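Local coordinates for xylulokinase (Brucella ovis, PDB 5VM1), which probably phosphorylates D-xylulose to D-xylulose 5-phosphate with ATP, as a sugar kinase of the FGGY family, at residues D121-A126 and S194-A199; T128-F133 and L186-R191; V99-I104 and V142-N147. One frame throughout, in Å; residues are numbered along the deposited sequence.

Contact 1 (D121-A126 and S194-A199)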
ATOM      1  N   ASP A 121      -5.009 -18.662  15.678  1.00 47.03           N
ATOM      2  CA  ASP A 121      -3.808 -19.207  16.261  1.00 46.48           C
ATOM      3  C   ASP A 121      -3.013 -18.032  16.802  1.00 58.53           C
ATOM      4  O   ASP A 121      -2.496 -17.216  16.019  1.00 69.27           O
ATOM      5  CB  ASP A 121      -3.047 -19.986  15.190  1.00 49.89           C
ATOM      6  CG  ASP A 121      -1.861 -20.755  15.731  1.00 56.56           C
ATOM      7  OD1 ASP A 121      -1.309 -20.371  16.790  1.00 53.72           O
ATOM      8  OD2 ASP A 121      -1.475 -21.741  15.059  1.00 59.69           O
ATOM      9  N   PRO A 122      -2.916 -17.902  18.131  1.00 51.50           N
ATOM     10  CA  PRO A 122      -2.264 -16.720  18.717  1.00 53.88           C
ATOM     11  C   PRO A 122      -0.806 -16.519  18.292  1.00 51.24           C
ATOM     12  O   PRO A 122      -0.252 -15.434  18.542  1.00 43.00           O
ATOM     13  CB  PRO A 122      -2.389 -16.969  20.233  1.00 48.59           C
ATOM     14  CG  PRO A 122      -2.633 -18.396  20.370  1.00 50.15           C
ATOM     15  CD  PRO A 122      -3.429 -18.800  19.175  1.00 48.35           C
ATOM     16  N   ALA A 123      -0.171 -17.510  17.657  1.00 43.26           N
ATOM     17  CA  ALA A 123       1.209 -17.330  17.222  1.00 42.96           C
ATOM     18  C   ALA A 123       1.315 -16.263  16.128  1.00 46.19           C
ATOM     19  O   ALA A 123       2.296 -15.509  16.074  1.00 46.23           O
ATOM     20  CB  ALA A 123       1.775 -18.666  16.738  1.00 41.53           C
ATOM     21  N   PHE A 124       0.295 -16.152  15.280  1.00 38.91           N
ATOM     22  CA  PHE A 124       0.404 -15.277  14.126  1.00 36.90           C
ATOM     23  C   PHE A 124       0.384 -13.798  14.506  1.00 43.85           C
ATOM     24  O   PHE A 124       1.146 -13.007  13.931  1.00 43.59           O
ATOM     25  CB  PHE A 124      -0.684 -15.618  13.123  1.00 33.76           C
ATOM     26  CG  PHE A 124      -0.348 -16.782  12.261  1.00 37.61           C
ATOM     27  CD1 PHE A 124       0.423 -16.613  11.118  1.00 31.48           C
ATOM     28  CD2 PHE A 124      -0.790 -18.058  12.595  1.00 41.51           C
ATOM     29  CE1 PHE A 124       0.724 -17.692  10.300  1.00 31.32           C
ATOM     30  CE2 PHE A 124      -0.487 -19.145  11.801  1.00 34.67           C
ATOM     31  CZ  PHE A 124       0.270 -18.961  10.639  1.00 39.81           C
ATOM     32  N   ARG A 125      -0.488 -13.364  15.426  1.00 40.80           N
ATOM     33  CA  ARG A 125      -0.351 -11.947  15.774  1.00 43.81           C
ATOM     34  C   ARG A 125       0.860 -11.687  16.642  1.00 45.72           C
ATOM     35  O   ARG A 125       1.418 -10.584  16.593  1.00 44.21           O
ATOM     36  CB  ARG A 125      -1.570 -11.361  16.460  1.00 44.21           C
ATOM     37  CG  ARG A 125      -1.929 -11.948  17.766  1.00 68.50           C
ATOM     38  CD  ARG A 125      -3.320 -12.425  17.575  1.00 79.73           C
ATOM     39  NE  ARG A 125      -3.630 -12.322  16.155  1.00 64.55           N
ATOM     40  CZ  ARG A 125      -4.506 -11.478  15.661  1.00 43.99           C
ATOM     41  NH1 ARG A 125      -5.159 -10.684  16.485  1.00 49.24           N
ATOM     42  NH2 ARG A 125      -4.710 -11.450  14.361  1.00 56.66           N
ATOM     43  N   ALA A 126       1.253 -12.663  17.465  1.00 43.91           N
ATOM     44  CA  ALA A 126       2.425 -12.478  18.303  1.00 40.68           C
ATOM     45  C   ALA A 126       3.687 -12.364  17.452  1.00 44.13           C
ATOM     46  O   ALA A 126       4.534 -11.498  17.700  1.00 51.10           O
ATOM     47  CB  ALA A 126       2.518 -13.616  19.301  1.00 43.24           C
ATOM     48  N   SER A 194       9.977 -16.745  10.283  1.00 39.63           N
ATOM     49  CA  SER A 194       9.543 -17.553  11.420  1.00 40.97           C
ATOM     50  C   SER A 194       9.415 -19.007  10.958  1.00 41.31           C
ATOM     51  O   SER A 194       8.563 -19.329  10.126  1.00 49.70           O
ATOM     52  CB  SER A 194       8.215 -17.046  11.974  1.00 36.80           C
ATOM     53  OG  SER A 194       7.664 -17.978  12.903  1.00 43.33           O
ATOM     54  N   ALA A 195      10.260 -19.888  11.492  1.00 52.49           N
ATOM     55  CA  ALA A 195      10.113 -21.301  11.164  1.00 49.94           C
ATOM     56  C   ALA A 195       8.793 -21.839  11.694  1.00 52.56           C
ATOM     57  O   ALA A 195       8.175 -22.705  11.068  1.00 39.56           O
ATOM     58  CB  ALA A 195      11.292 -22.098  11.692  1.00 42.36           C
ATOM     59  N   GLU A 196       8.369 -21.365  12.873  1.00 56.42           N
ATOM     60  CA  GLU A 196       7.135 -21.850  13.484  1.00 50.43           C
ATOM     61  C   GLU A 196       5.930 -21.589  12.583  1.00 43.10           C
ATOM     62  O   GLU A 196       5.094 -22.478  12.388  1.00 45.52           O
ATOM     63  CB  GLU A 196       6.951 -21.212  14.868  1.00 59.10           C
ATOM     64  CG  GLU A 196       5.704 -21.675  15.634  1.00 69.25           C
ATOM     65  CD  GLU A 196       5.549 -21.023  17.017  1.00 72.03           C
ATOM     66  OE1 GLU A 196       6.442 -20.246  17.421  1.00 72.31           O
ATOM     67  OE2 GLU A 196       4.560 -21.333  17.724  1.00 66.88           O
ATOM     68  N   LEU A 197       5.837 -20.384  12.007  1.00 38.73           N
ATOM     69  CA  LEU A 197       4.698 -20.035  11.146  1.00 42.89           C
ATOM     70  C   LEU A 197       4.764 -20.755   9.802  1.00 46.73           C
ATOM     71  O   LEU A 197       3.725 -21.125   9.234  1.00 43.85           O
ATOM     72  CB  LEU A 197       4.652 -18.524  10.911  1.00 32.96           C
ATOM     73  CG  LEU A 197       4.500 -17.582  12.105  1.00 40.45           C
ATOM     74  CD1 LEU A 197       4.428 -16.131  11.646  1.00 31.86           C
ATOM     75  CD2 LEU A 197       3.280 -17.954  12.970  1.00 48.95           C
ATOM     76  N   LEU A 198       5.974 -20.923   9.261  1.00 43.97           N
ATOM     77  CA  LEU A 198       6.141 -21.644   8.005  1.00 38.58           C
ATOM     78  C   LEU A 198       5.682 -23.095   8.136  1.00 44.26           C
ATOM     79  O   LEU A 198       4.976 -23.617   7.265  1.00 35.43           O
ATOM     80  CB  LEU A 198       7.603 -21.569   7.557  1.00 38.75           C
ATOM     81  CG  LEU A 198       8.039 -20.225   6.948  1.00 38.34           C
ATOM     82  CD1 LEU A 198       9.548 -20.173   6.833  1.00 38.40           C
ATOM     83  CD2 LEU A 198       7.373 -19.937   5.599  1.00 31.05           C
ATOM     84  N   ALA A 199       6.079 -23.769   9.220  1.00 42.99           N
ATOM     85  CA  ALA A 199       5.659 -25.151   9.430  1.00 46.43           C
ATOM     86  C   ALA A 199       4.140 -25.296   9.526  1.00 60.69           C
ATOM     87  O   ALA A 199       3.584 -26.311   9.086  1.00 62.52           O
ATOM     88  CB  ALA A 199       6.305 -25.692  10.694  1.00 46.86           C
TER
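Leu197 lays one methyl over the ring of Phe124: its CD2 stands 3.6 Å from the ring centroid and 11° off the ring normal, a CH-pi contact almost centred on the face. The other methyl lies toward one side of the ring, with CD1 4.1 Å from Phe124 CD1. CG of Leu197 is anti to its own carbonyl carbon (chi1 -60°), which directs the isobutyl group at helix 122-128. CD2 also meets the methyl of Ala123, 4.1 Å from its CB, and so fills the angle between that methyl and the ring. At the margin the extended chain of Glu196 brings OE2 to 4.0 Å from Ala123 CB. Behind these side chains, both helices are capped at their first turn. Asp121 OD1 accepts from Ala123 N, which approaches from above the carboxylate plane, and Ser194 OG accepts from Leu197 N at 3.2 Å. The second cap thus holds the backbone of the very residue that makes the CH-pi contact. The short segments run at 138° with axes 10.4 Å apart, a spacing bridged mainly by side chains. Val132 packs on Phe124, and Ile127 on Leu197. A salt bridge from Lys200 to Asp121 OD2 ties the start of helix 122-128 to helix 195-200; with a weak, long ion pair to Glu196 OE2, it probably offsets both acidic charges beside an otherwise apolar contact.

Contact 2 (T128-F133 and L186-R191)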
ATOM      1  N   THR A 128       3.804 -12.010  13.798  1.00 32.60           N
ATOM      2  CA  THR A 128       3.722 -11.029  12.723  1.00 30.75           C
ATOM      3  C   THR A 128       3.272  -9.651  13.188  1.00 31.65           C
ATOM      4  O   THR A 128       3.542  -8.667  12.492  1.00 34.37           O
ATOM      5  CB  THR A 128       2.732 -11.464  11.625  1.00 35.56           C
ATOM      6  OG1 THR A 128       1.392 -11.246  12.081  1.00 37.28           O
ATOM      7  CG2 THR A 128       2.897 -12.910  11.199  1.00 29.29           C
ATOM      8  N   GLY A 129       2.575  -9.552  14.324  1.00 35.67           N
ATOM      9  CA  GLY A 129       1.961  -8.303  14.748  1.00 33.45           C
ATOM     10  C   GLY A 129       0.751  -7.861  13.947  1.00 32.37           C
ATOM     11  O   GLY A 129       0.308  -6.719  14.104  1.00 39.68           O
ATOM     12  N   ASN A 130       0.191  -8.722  13.096  1.00 31.23           N
ATOM     13  CA  ASN A 130      -0.901  -8.341  12.212  1.00 38.19           C
ATOM     14  C   ASN A 130      -2.005  -9.395  12.212  1.00 35.79           C
ATOM     15  O   ASN A 130      -1.783 -10.579  12.491  1.00 33.76           O
ATOM     16  CB  ASN A 130      -0.419  -8.117  10.759  1.00 33.18           C
ATOM     17  CG  ASN A 130       0.632  -7.014  10.649  1.00 40.45           C
ATOM     18  OD1 ASN A 130       0.307  -5.838  10.696  1.00 33.25           O
ATOM     19  ND2 ASN A 130       1.905  -7.404  10.453  1.00 43.36           N
ATOM     20  N   ILE A 131      -3.209  -8.940  11.877  1.00 31.20           N
ATOM     21  CA  ILE A 131      -4.300  -9.847  11.564  1.00 40.13           C
ATOM     22  C   ILE A 131      -3.961 -10.625  10.297  1.00 44.84           C
ATOM     23  O   ILE A 131      -3.306 -10.106   9.382  1.00 56.20           O
ATOM     24  CB  ILE A 131      -5.597  -9.033  11.394  1.00 45.58           C
ATOM     25  CG1 ILE A 131      -6.025  -8.417  12.729  1.00 45.22           C
ATOM     26  CG2 ILE A 131      -6.711  -9.885  10.769  1.00 44.11           C
ATOM     27  CD1 ILE A 131      -7.157  -7.405  12.614  1.00 38.30           C
ATOM     28  N   VAL A 132      -4.385 -11.887  10.244  1.00 30.56           N
ATOM     29  CA  VAL A 132      -4.204 -12.717   9.054  1.00 29.45           C
ATOM     30  C   VAL A 132      -5.458 -12.548   8.197  1.00 36.03           C
ATOM     31  O   VAL A 132      -6.496 -13.166   8.448  1.00 42.25           O
ATOM     32  CB  VAL A 132      -3.950 -14.186   9.401  1.00 30.22           C
ATOM     33  CG1 VAL A 132      -3.467 -14.957   8.178  1.00 29.15           C
ATOM     34  CG2 VAL A 132      -2.970 -14.307  10.545  1.00 30.83           C
ATOM     35  N   PHE A 133      -5.374 -11.679   7.207  1.00 29.79           N
ATOM     36  CA  PHE A 133      -6.451 -11.547   6.240  1.00 34.84           C
ATOM     37  C   PHE A 133      -6.269 -12.513   5.072  1.00 48.00           C
ATOM     38  O   PHE A 133      -5.156 -12.993   4.806  1.00 46.77           O
ATOM     39  CB  PHE A 133      -6.531 -10.112   5.742  1.00 33.07           C
ATOM     40  CG  PHE A 133      -7.061  -9.168   6.754  1.00 34.00           C
ATOM     41  CD1 PHE A 133      -8.418  -9.134   7.023  1.00 31.41           C
ATOM     42  CD2 PHE A 133      -6.213  -8.316   7.452  1.00 39.10           C
ATOM     43  CE1 PHE A 133      -8.917  -8.263   7.965  1.00 40.75           C
ATOM     44  CE2 PHE A 133      -6.713  -7.435   8.388  1.00 30.57           C
ATOM     45  CZ  PHE A 133      -8.059  -7.408   8.650  1.00 32.40           C
ATOM     46  N   LEU A 186       6.697 -13.754   8.424  1.00 36.56           N
ATOM     47  CA  LEU A 186       7.836 -13.013   8.961  1.00 39.90           C
ATOM     48  C   LEU A 186       7.682 -12.704  10.458  1.00 46.60           C
ATOM     49  O   LEU A 186       6.589 -12.382  10.932  1.00 42.50           O
ATOM     50  CB  LEU A 186       8.013 -11.704   8.190  1.00 34.06           C
ATOM     51  CG  LEU A 186       9.381 -11.034   8.346  1.00 35.92           C
ATOM     52  CD1 LEU A 186      10.384 -11.570   7.301  1.00 28.63           C
ATOM     53  CD2 LEU A 186       9.244  -9.548   8.258  1.00 38.17           C
ATOM     54  N   ASP A 187       8.779 -12.835  11.211  1.00 45.30           N
ATOM     55  CA  ASP A 187       8.848 -12.259  12.556  1.00 48.56           C
ATOM     56  C   ASP A 187       9.152 -10.770  12.355  1.00 50.54           C
ATOM     57  O   ASP A 187      10.304 -10.355  12.235  1.00 44.12           O
ATOM     58  CB  ASP A 187       9.900 -12.965  13.418  1.00 45.54           C
ATOM     59  CG  ASP A 187       9.854 -12.541  14.903  1.00 52.27           C
ATOM     60  OD1 ASP A 187       9.544 -11.374  15.201  1.00 58.54           O
ATOM     61  OD2 ASP A 187      10.147 -13.372  15.790  1.00 57.23           O
ATOM     62  N   THR A 188       8.096  -9.952  12.293  1.00 53.16           N
ATOM     63  CA  THR A 188       8.262  -8.551  11.902  1.00 47.49           C
ATOM     64  C   THR A 188       9.228  -7.811  12.820  1.00 44.74           C
ATOM     65  O   THR A 188      10.056  -7.029  12.348  1.00 48.99           O
ATOM     66  CB  THR A 188       6.907  -7.853  11.898  1.00 37.71           C
ATOM     67  OG1 THR A 188       5.982  -8.672  11.202  1.00 32.78           O
ATOM     68  CG2 THR A 188       6.992  -6.508  11.205  1.00 44.71           C
ATOM     69  N   GLY A 189       9.161  -8.067  14.128  1.00 42.14           N
ATOM     70  CA  GLY A 189      10.048  -7.386  15.047  1.00 37.14           C
ATOM     71  C   GLY A 189      11.491  -7.818  14.919  1.00 41.94           C
ATOM     72  O   GLY A 189      12.401  -7.026  15.165  1.00 51.61           O
ATOM     73  N   ALA A 190      11.723  -9.067  14.535  1.00 43.42           N
ATOM     74  CA  ALA A 190      13.063  -9.616  14.389  1.00 45.04           C
ATOM     75  C   ALA A 190      13.624  -9.502  12.976  1.00 41.41           C
ATOM     76  O   ALA A 190      14.811  -9.774  12.790  1.00 39.30           O
ATOM     77  CB  ALA A 190      13.074 -11.094  14.813  1.00 44.56           C
ATOM     78  N   ARG A 191      12.802  -9.138  11.981  1.00 41.82           N
ATOM     79  CA  ARG A 191      13.235  -9.009  10.584  1.00 39.00           C
ATOM     80  C   ARG A 191      13.829 -10.319  10.046  1.00 41.62           C
ATOM     81  O   ARG A 191      14.827 -10.337   9.324  1.00 52.18           O
ATOM     82  CB  ARG A 191      14.222  -7.846  10.452  1.00 40.89           C
ATOM     83  CG  ARG A 191      13.646  -6.551  10.991  1.00 35.80           C
ATOM     84  CD  ARG A 191      14.577  -5.391  10.840  1.00 36.47           C
ATOM     85  NE  ARG A 191      14.490  -4.680   9.557  1.00 44.17           N
ATOM     86  CZ  ARG A 191      13.651  -3.681   9.306  1.00 42.58           C
ATOM     87  NH1 ARG A 191      12.793  -3.295  10.239  1.00 40.07           N
ATOM     88  NH2 ARG A 191      13.675  -3.060   8.127  1.00 38.27           N
TER
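A buried junction of a helix end with a hairpin turn, held by one side-chain-to-backbone hydrogen bond, joins Thr128 to Thr188 where helix 122-128 finishes and the short hairpin of strands 186-187 and 192-193 begins its turn. Thr188 OG1 donates to Thr128 O over 2.8 Å. The hydroxyl comes in at a C=O...donor angle of 117° and tilted 32° from the carbonyl plane, so it meets the oxygen from the side and not end-on. With OG1 anti to its own carbonyl carbon (chi1 -48°), Thr188 turns its hydroxyl to the helix end. Thr128 CA lies 3.6 Å from Leu186 O, and its methyl CG2 rests 3.7 Å from the same oxygen, as the backbones run close here, the CA atoms of Thr128 and Thr188 being 5.2 Å apart. A backbone hydrogen bond between Thr188 and Ile127 ties the same helix end to the hairpin.

Thr128 OG1 faces its own chain: it accepts from Asn130 N at 3.0 Å, closing an ST turn, and is also hydrogen-bonded to Phe124 O. Gly129, with positive phi, turns the chain out of the helix between them. Asn130 ND2 comes no nearer to Thr188 OG1 than 4.3 Å; the amide OD1 instead accepts from Ala286 N. On the hairpin side, Asp187 OD1 accepts from Ala190 N at 3.2 Å, an Asx motif. Asn130, Leu186 and Thr188 all meet strand 285-288, at the border of the C-terminal sheet. The junction therefore lies where the two halves of the FGGY fold face each other, near the probable sugar site: the Asn130 side chain is about 8 Å from that of His88, a predicted substrate-binding residue.

Contact 3 (V99-I104 and V142-N147)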
ATOM      1  N   VAL A  99       6.214 -21.538 -13.238  1.00 46.49           N
ATOM      2  CA  VAL A  99       5.077 -21.037 -12.482  1.00 40.58           C
ATOM      3  C   VAL A  99       4.051 -22.148 -12.406  1.00 47.50           C
ATOM      4  O   VAL A  99       3.574 -22.628 -13.436  1.00 58.43           O
ATOM      5  CB  VAL A  99       4.475 -19.785 -13.127  1.00 40.02           C
ATOM      6  CG1 VAL A  99       3.196 -19.399 -12.410  1.00 38.20           C
ATOM      7  CG2 VAL A  99       5.467 -18.632 -13.051  1.00 39.05           C
ATOM      8  N   LEU A 100       3.724 -22.566 -11.186  1.00 40.15           N
ATOM      9  CA  LEU A 100       2.843 -23.704 -11.014  1.00 41.30           C
ATOM     10  C   LEU A 100       1.386 -23.313 -11.224  1.00 41.03           C
ATOM     11  O   LEU A 100       0.574 -24.119 -11.697  1.00 42.94           O
ATOM     12  CB  LEU A 100       3.037 -24.292  -9.625  1.00 43.44           C
ATOM     13  CG  LEU A 100       4.314 -25.094  -9.404  1.00 42.82           C
ATOM     14  CD1 LEU A 100       4.662 -25.100  -7.933  1.00 41.77           C
ATOM     15  CD2 LEU A 100       4.130 -26.485  -9.908  1.00 44.31           C
ATOM     16  N   ARG A 101       1.030 -22.098 -10.856  1.00 39.48           N
ATOM     17  CA  ARG A 101      -0.335 -21.625 -10.996  1.00 48.45           C
ATOM     18  C   ARG A 101      -0.286 -20.112 -11.026  1.00 50.03           C
ATOM     19  O   ARG A 101       0.704 -19.517 -10.570  1.00 47.46           O
ATOM     20  CB  ARG A 101      -1.204 -22.120  -9.833  1.00 43.54           C
ATOM     21  CG  ARG A 101      -0.889 -21.385  -8.567  1.00 35.65           C
ATOM     22  CD  ARG A 101      -1.868 -21.672  -7.500  1.00 36.38           C
ATOM     23  NE  ARG A 101      -3.236 -21.906  -7.955  1.00 43.20           N
ATOM     24  CZ  ARG A 101      -4.061 -21.014  -8.500  1.00 36.82           C
ATOM     25  NH1 ARG A 101      -3.695 -19.763  -8.743  1.00 35.50           N
ATOM     26  NH2 ARG A 101      -5.286 -21.400  -8.794  1.00 38.56           N
ATOM     27  N   PRO A 102      -1.305 -19.459 -11.579  1.00 44.59           N
ATOM     28  CA  PRO A 102      -1.295 -17.994 -11.574  1.00 46.49           C
ATOM     29  C   PRO A 102      -1.144 -17.441 -10.162  1.00 42.61           C
ATOM     30  O   PRO A 102      -1.552 -18.056  -9.170  1.00 38.72           O
ATOM     31  CB  PRO A 102      -2.644 -17.615 -12.208  1.00 37.51           C
ATOM     32  CG  PRO A 102      -3.354 -18.887 -12.441  1.00 39.43           C
ATOM     33  CD  PRO A 102      -2.370 -19.991 -12.431  1.00 39.95           C
ATOM     34  N   CYS A 103      -0.515 -16.271 -10.083  1.00 37.97           N
ATOM     35  CA  CYS A 103      -0.334 -15.593  -8.809  1.00 31.22           C
ATOM     36  C   CYS A 103      -1.682 -15.197  -8.185  1.00 37.06           C
ATOM     37  O   CYS A 103      -2.569 -14.649  -8.851  1.00 38.82           O
ATOM     38  CB  CYS A 103       0.549 -14.367  -9.023  1.00 30.02           C
ATOM     39  SG  CYS A 103       0.804 -13.393  -7.509  1.00 35.69           S
ATOM     40  N   ILE A 104      -1.831 -15.477  -6.897  1.00 45.80           N
ATOM     41  CA  ILE A 104      -3.044 -15.174  -6.144  1.00 36.62           C
ATOM     42  C   ILE A 104      -2.815 -13.843  -5.444  1.00 32.41           C
ATOM     43  O   ILE A 104      -2.023 -13.753  -4.500  1.00 43.96           O
ATOM     44  CB  ILE A 104      -3.389 -16.299  -5.158  1.00 37.34           C
ATOM     45  CG1 ILE A 104      -3.526 -17.629  -5.924  1.00 36.53           C
ATOM     46  CG2 ILE A 104      -4.656 -15.967  -4.361  1.00 29.17           C
ATOM     47  CD1 ILE A 104      -3.746 -18.847  -5.070  1.00 31.26           C
ATOM     48  N   VAL A 142      -2.265 -22.416   2.563  1.00 42.39           N
ATOM     49  CA  VAL A 142      -3.090 -23.474   3.114  1.00 34.16           C
ATOM     50  C   VAL A 142      -4.197 -23.821   2.125  1.00 45.96           C
ATOM     51  O   VAL A 142      -4.494 -25.003   1.889  1.00 40.32           O
ATOM     52  CB  VAL A 142      -3.625 -23.062   4.493  1.00 42.17           C
ATOM     53  CG1 VAL A 142      -4.424 -24.223   5.136  1.00 36.80           C
ATOM     54  CG2 VAL A 142      -2.483 -22.548   5.390  1.00 33.50           C
ATOM     55  N   TRP A 143      -4.781 -22.796   1.485  1.00 42.34           N
ATOM     56  CA  TRP A 143      -5.790 -23.014   0.451  1.00 35.35           C
ATOM     57  C   TRP A 143      -5.284 -23.952  -0.624  1.00 36.28           C
ATOM     58  O   TRP A 143      -5.976 -24.907  -0.997  1.00 43.61           O
ATOM     59  CB  TRP A 143      -6.238 -21.679  -0.197  1.00 37.77           C
ATOM     60  CG  TRP A 143      -7.433 -21.891  -1.091  1.00 35.87           C
ATOM     61  CD1 TRP A 143      -8.748 -21.906  -0.698  1.00 37.35           C
ATOM     62  CD2 TRP A 143      -7.440 -22.177  -2.506  1.00 36.68           C
ATOM     63  NE1 TRP A 143      -9.562 -22.192  -1.766  1.00 39.03           N
ATOM     64  CE2 TRP A 143      -8.791 -22.366  -2.886  1.00 40.87           C
ATOM     65  CE3 TRP A 143      -6.444 -22.302  -3.485  1.00 36.25           C
ATOM     66  CZ2 TRP A 143      -9.173 -22.645  -4.208  1.00 40.21           C
ATOM     67  CZ3 TRP A 143      -6.828 -22.594  -4.790  1.00 48.92           C
ATOM     68  CH2 TRP A 143      -8.185 -22.761  -5.137  1.00 42.01           C
ATOM     69  N   VAL A 144      -4.074 -23.687  -1.129  1.00 46.09           N
ATOM     70  CA  VAL A 144      -3.483 -24.490  -2.200  1.00 45.79           C
ATOM     71  C   VAL A 144      -3.241 -25.924  -1.732  1.00 37.98           C
ATOM     72  O   VAL A 144      -3.514 -26.883  -2.461  1.00 39.94           O
ATOM     73  CB  VAL A 144      -2.183 -23.824  -2.712  1.00 40.49           C
ATOM     74  CG1 VAL A 144      -1.512 -24.658  -3.803  1.00 36.15           C
ATOM     75  CG2 VAL A 144      -2.450 -22.421  -3.225  1.00 33.25           C
ATOM     76  N   ALA A 145      -2.756 -26.098  -0.498  1.00 45.46           N
ATOM     77  CA  ALA A 145      -2.511 -27.444   0.021  1.00 39.64           C
ATOM     78  C   ALA A 145      -3.785 -28.281   0.076  1.00 41.81           C
ATOM     79  O   ALA A 145      -3.722 -29.508  -0.055  1.00 52.90           O
ATOM     80  CB  ALA A 145      -1.838 -27.360   1.397  1.00 39.13           C
ATOM     81  N   ARG A 146      -4.941 -27.645   0.245  1.00 41.52           N
ATOM     82  CA  ARG A 146      -6.193 -28.362   0.422  1.00 43.81           C
ATOM     83  C   ARG A 146      -6.995 -28.534  -0.850  1.00 51.56           C
ATOM     84  O   ARG A 146      -7.655 -29.570  -1.018  1.00 47.69           O
ATOM     85  CB  ARG A 146      -7.092 -27.620   1.416  1.00 43.40           C
ATOM     86  CG  ARG A 146      -6.532 -27.500   2.800  1.00 42.80           C
ATOM     87  CD  ARG A 146      -7.473 -26.746   3.698  1.00 42.77           C
ATOM     88  NE  ARG A 146      -6.929 -26.710   5.045  1.00 56.66           N
ATOM     89  CZ  ARG A 146      -7.429 -26.015   6.055  1.00 48.33           C
ATOM     90  NH1 ARG A 146      -8.508 -25.259   5.900  1.00 42.67           N
ATOM     91  NH2 ARG A 146      -6.828 -26.088   7.227  1.00 42.89           N
ATOM     92  N   ASN A 147      -6.887 -27.591  -1.780  1.00 44.67           N
ATOM     93  CA  ASN A 147      -7.711 -27.617  -2.977  1.00 45.02           C
ATOM     94  C   ASN A 147      -6.915 -27.896  -4.235  1.00 52.28           C
ATOM     95  O   ASN A 147      -7.483 -28.393  -5.212  1.00 51.15           O
ATOM     96  CB  ASN A 147      -8.463 -26.291  -3.138  1.00 43.82           C
ATOM     97  CG  ASN A 147      -9.389 -26.012  -1.982  1.00 47.20           C
ATOM     98  OD1 ASN A 147      -9.073 -25.210  -1.091  1.00 48.17           O
ATOM     99  ND2 ASN A 147     -10.528 -26.702  -1.960  1.00 46.70           N
TER
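Helix 137-147 packs here through Val144 on Ile104 and Arg101, in strand 103-104 and the chain leading into it; this strand pairs with strand 50-51 in a small antiparallel sheet. The contact is apolar between the segments and bordered by a charged group. Val144 CG2 is the central point, 4.2 Å from Ile104 CD1 and 4.4 Å from Arg101 CD. The methyl thus meets the end of the isoleucine and the aliphatic part of the arginine. Ile104 has its chain extended to CD1 (chi2 175°), which carries that methyl out to the helix. Trp143, one residue earlier in the helix, approaches the guanidinium obliquely, its CZ3 4.5 Å from Arg101 NH2.

The guanidinium is held from several sides. Arg101 NH1 donates to Pro102 O over 2.8 Å, a bond bent to 135° at the hydrogen but with the oxygen close to the guanidinium plane. NE forms a salt bridge with Glu148, just beyond the helix, and NH1 another with Glu50. These bonds fix the rotation of the group beside the indole and would probably offset the like charge of nearby Arg110, which itself makes a cation-pi contact with Trp143. Leu92 and Ile151 also pack on Val144. Such packing of a helix on a strand and the loop before it belongs here to the N-terminal domain of an FGGY kinase.

All three contacts belong to the N-terminal FGGY region of the kinase. Contacts 1 and 2 adjoin, with centres 9 Å apart: helix 122-128 begins in contact 1 and ends in contact 2, while the hairpin of contact 2 leads through strand 192-193 into helix 195-200. Along the chain contact 2 falls between the two segments of contact 1. The continuous chain on both sides, and the direct touch of Leu197 CD1 on Thr128 CG2, make them one packed unit. Contact 3 stands apart, about 20 Å and 22 Å from contacts 1 and 2 between centres, and alternates with both in sequence. Its helix 137-147 follows helix 122-128, connecting the two regions through consecutive helices of one domain.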